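Local coordinates for centrosome-associated zinc finger protein Cp190 (Drosophila melanogaster, PDB 6ER1) that organises chromatin domains and boundaries when recruited by insulator DNA-binding proteins, and homodimerizes through its N-terminal BTB domain, at residues L37-Q40 against Q46-V49. Numbering follows the deposited sequence.
Sequences LTLQ and QLKV
Q40 carries CG opposite its backbone N (chi1 -175°) while Q46 places CG beside its own (chi1 -65°), and both chains then run extended, which brings their terminal amides together. Q46 NE2 donates to Q40 OE1 over 2.9 Å; the acceptor lies almost in the Q46 amide plane, whereas the donor is tilted from the plane of the Q40 carbonyl, in keeping with the 41° between the two amides. The methyl T38 CG2 packs 3.6 Å from Q46 CD, so the same amide is contacted by a glutamine and a threonine. T38 OG1 lies alongside the aliphatic chain of K48, 3.7 Å from K48 CG.

Backbone bonds set this register. L39 and L47 form a hydrogen-bonded antiparallel pair, in which L39 N to L47 O and L47 N to L39 O are each 2.9 Å. The L37–V49 pair is less even: V49 N to L37 O is short and straight, but L37 N to V49 O stretches to 3.3 Å and is markedly bent at the hydrogen. On the leucine and valine face, V49 CG2 sits 3.8 Å from L37 CB.

The two strands make a beta hairpin within the BTB domain. Strand 74-76 continues the sheet beyond 37-40, pairing through L75, while L37 and V49 pack on L54 of helix 51-57, and L39 and V49 meet V86 and V90, respectively, of helix 83-95.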
ATOM      1  N   LEU A  37      -5.343  -4.868   9.911  1.00 19.21           N
ATOM      2  CA  LEU A  37      -6.595  -4.402  10.498  1.00 17.97           C
ATOM      3  C   LEU A  37      -7.679  -5.426  10.167  1.00 18.54           C
ATOM      4  O   LEU A  37      -7.878  -5.763   8.984  1.00 19.72           O
ATOM      5  CB  LEU A  37      -6.966  -3.041   9.957  1.00 20.49           C
ATOM      6  CG  LEU A  37      -8.292  -2.436  10.403  1.00 20.42           C
ATOM      7  CD1 LEU A  37      -8.462  -2.368  11.908  1.00 22.90           C
ATOM      8  CD2 LEU A  37      -8.468  -1.061   9.787  1.00 22.41           C
ATOM      9  N   THR A  38      -8.375  -5.934  11.195  1.00 17.72           N
ATOM     10  CA  THR A  38      -9.431  -6.900  11.033  1.00 17.26           C
ATOM     11  C   THR A  38     -10.727  -6.227  11.426  1.00 16.16           C
ATOM     12  O   THR A  38     -10.861  -5.753  12.568  1.00 19.78           O
ATOM     13  CB  THR A  38      -9.178  -8.156  11.878  1.00 19.49           C
ATOM     14  OG1 THR A  38      -7.933  -8.755  11.478  1.00 22.91           O
ATOM     15  CG2 THR A  38     -10.291  -9.191  11.735  1.00 20.51           C
ATOM     16  N   LEU A  39     -11.668  -6.172  10.474  1.00 16.52           N
ATOM     17  CA  LEU A  39     -12.990  -5.592  10.702  1.00 16.81           C
ATOM     18  C   LEU A  39     -13.955  -6.704  11.035  1.00 17.50           C
ATOM     19  O   LEU A  39     -14.011  -7.712  10.329  1.00 20.36           O
ATOM     20  CB  LEU A  39     -13.492  -4.880   9.455  1.00 15.39           C
ATOM     21  CG  LEU A  39     -12.492  -3.939   8.790  1.00 15.49           C
ATOM     22  CD1 LEU A  39     -13.071  -3.356   7.538  1.00 16.46           C
ATOM     23  CD2 LEU A  39     -12.058  -2.839   9.733  1.00 16.62           C
ATOM     24  N   GLN A  40     -14.717  -6.544  12.106  1.00 17.46           N
ATOM     25  CA  GLN A  40     -15.682  -7.554  12.527  1.00 17.56           C
ATOM     26  C   GLN A  40     -17.115  -7.047  12.472  1.00 16.97           C
ATOM     27  O   GLN A  40     -17.416  -5.990  13.069  1.00 19.03           O
ATOM     28  CB  GLN A  40     -15.328  -8.089  13.912  1.00 19.93           C
ATOM     29  CG  GLN A  40     -16.248  -9.243  14.327  1.00 22.11           C
ATOM     30  CD  GLN A  40     -15.712 -10.023  15.486  1.00 26.37           C
ATOM     31  OE1 GLN A  40     -14.548 -10.400  15.504  1.00 26.60           O
ATOM     32  NE2 GLN A  40     -16.569 -10.282  16.468  1.00 28.90           N
ATOM     33  N   GLN A  46     -15.574 -11.576   9.425  1.00 22.13           N
ATOM     34  CA  GLN A  46     -14.459 -10.658   9.431  1.00 21.96           C
ATOM     35  C   GLN A  46     -13.974 -10.366   8.040  1.00 19.59           C
ATOM     36  O   GLN A  46     -14.010 -11.214   7.154  1.00 26.88           O
ATOM     37  CB  GLN A  46     -13.324 -11.238  10.267  1.00 23.03           C
ATOM     38  CG  GLN A  46     -13.653 -11.393  11.735  1.00 25.11           C
ATOM     39  CD  GLN A  46     -12.511 -11.928  12.559  1.00 24.55           C
ATOM     40  OE1 GLN A  46     -11.624 -12.628  12.054  1.00 31.58           O
ATOM     41  NE2 GLN A  46     -12.539 -11.634  13.841  1.00 27.12           N
ATOM     42  N   LEU A  47     -13.432  -9.160   7.894  1.00 16.95           N
ATOM     43  CA  LEU A  47     -12.786  -8.724   6.659  1.00 17.34           C
ATOM     44  C   LEU A  47     -11.418  -8.149   7.049  1.00 17.70           C
ATOM     45  O   LEU A  47     -11.342  -7.180   7.820  1.00 18.83           O
ATOM     46  CB  LEU A  47     -13.620  -7.653   5.970  1.00 17.72           C
ATOM     47  CG  LEU A  47     -13.104  -7.071   4.659  1.00 18.75           C
ATOM     48  CD1 LEU A  47     -12.881  -8.152   3.618  1.00 21.23           C
ATOM     49  CD2 LEU A  47     -13.984  -5.970   4.127  1.00 20.86           C
ATOM     50  N   LYS A  48     -10.351  -8.737   6.521  1.00 17.14           N
ATOM     51  CA  LYS A  48      -8.977  -8.287   6.813  1.00 17.40           C
ATOM     52  C   LYS A  48      -8.471  -7.360   5.732  1.00 17.69           C
ATOM     53  O   LYS A  48      -8.583  -7.682   4.549  1.00 18.37           O
ATOM     54  CB  LYS A  48      -8.045  -9.473   6.964  1.00 19.03           C
ATOM     55  CG  LYS A  48      -8.439 -10.308   8.168  1.00 20.96           C
ATOM     56  CD  LYS A  48      -7.585 -11.512   8.455  1.00 28.63           C
ATOM     57  CE  LYS A  48      -8.083 -12.148   9.762  1.00 29.41           C
ATOM     58  NZ  LYS A  48      -7.298 -13.335  10.193  1.00 37.00           N
ATOM     59  N   VAL A  49      -7.898  -6.226   6.135  1.00 17.02           N
ATOM     60  CA  VAL A  49      -7.558  -5.174   5.208  1.00 16.81           C
ATOM     61  C   VAL A  49      -6.175  -4.605   5.602  1.00 16.25           C
ATOM     62  O   VAL A  49      -5.589  -4.950   6.630  1.00 18.29           O
ATOM     63  CB  VAL A  49      -8.650  -4.067   5.225  1.00 17.02           C
ATOM     64  CG1 VAL A  49      -9.995  -4.599   4.814  1.00 17.64           C
ATOM     65  CG2 VAL A  49      -8.749  -3.407   6.592  1.00 19.01           C
TER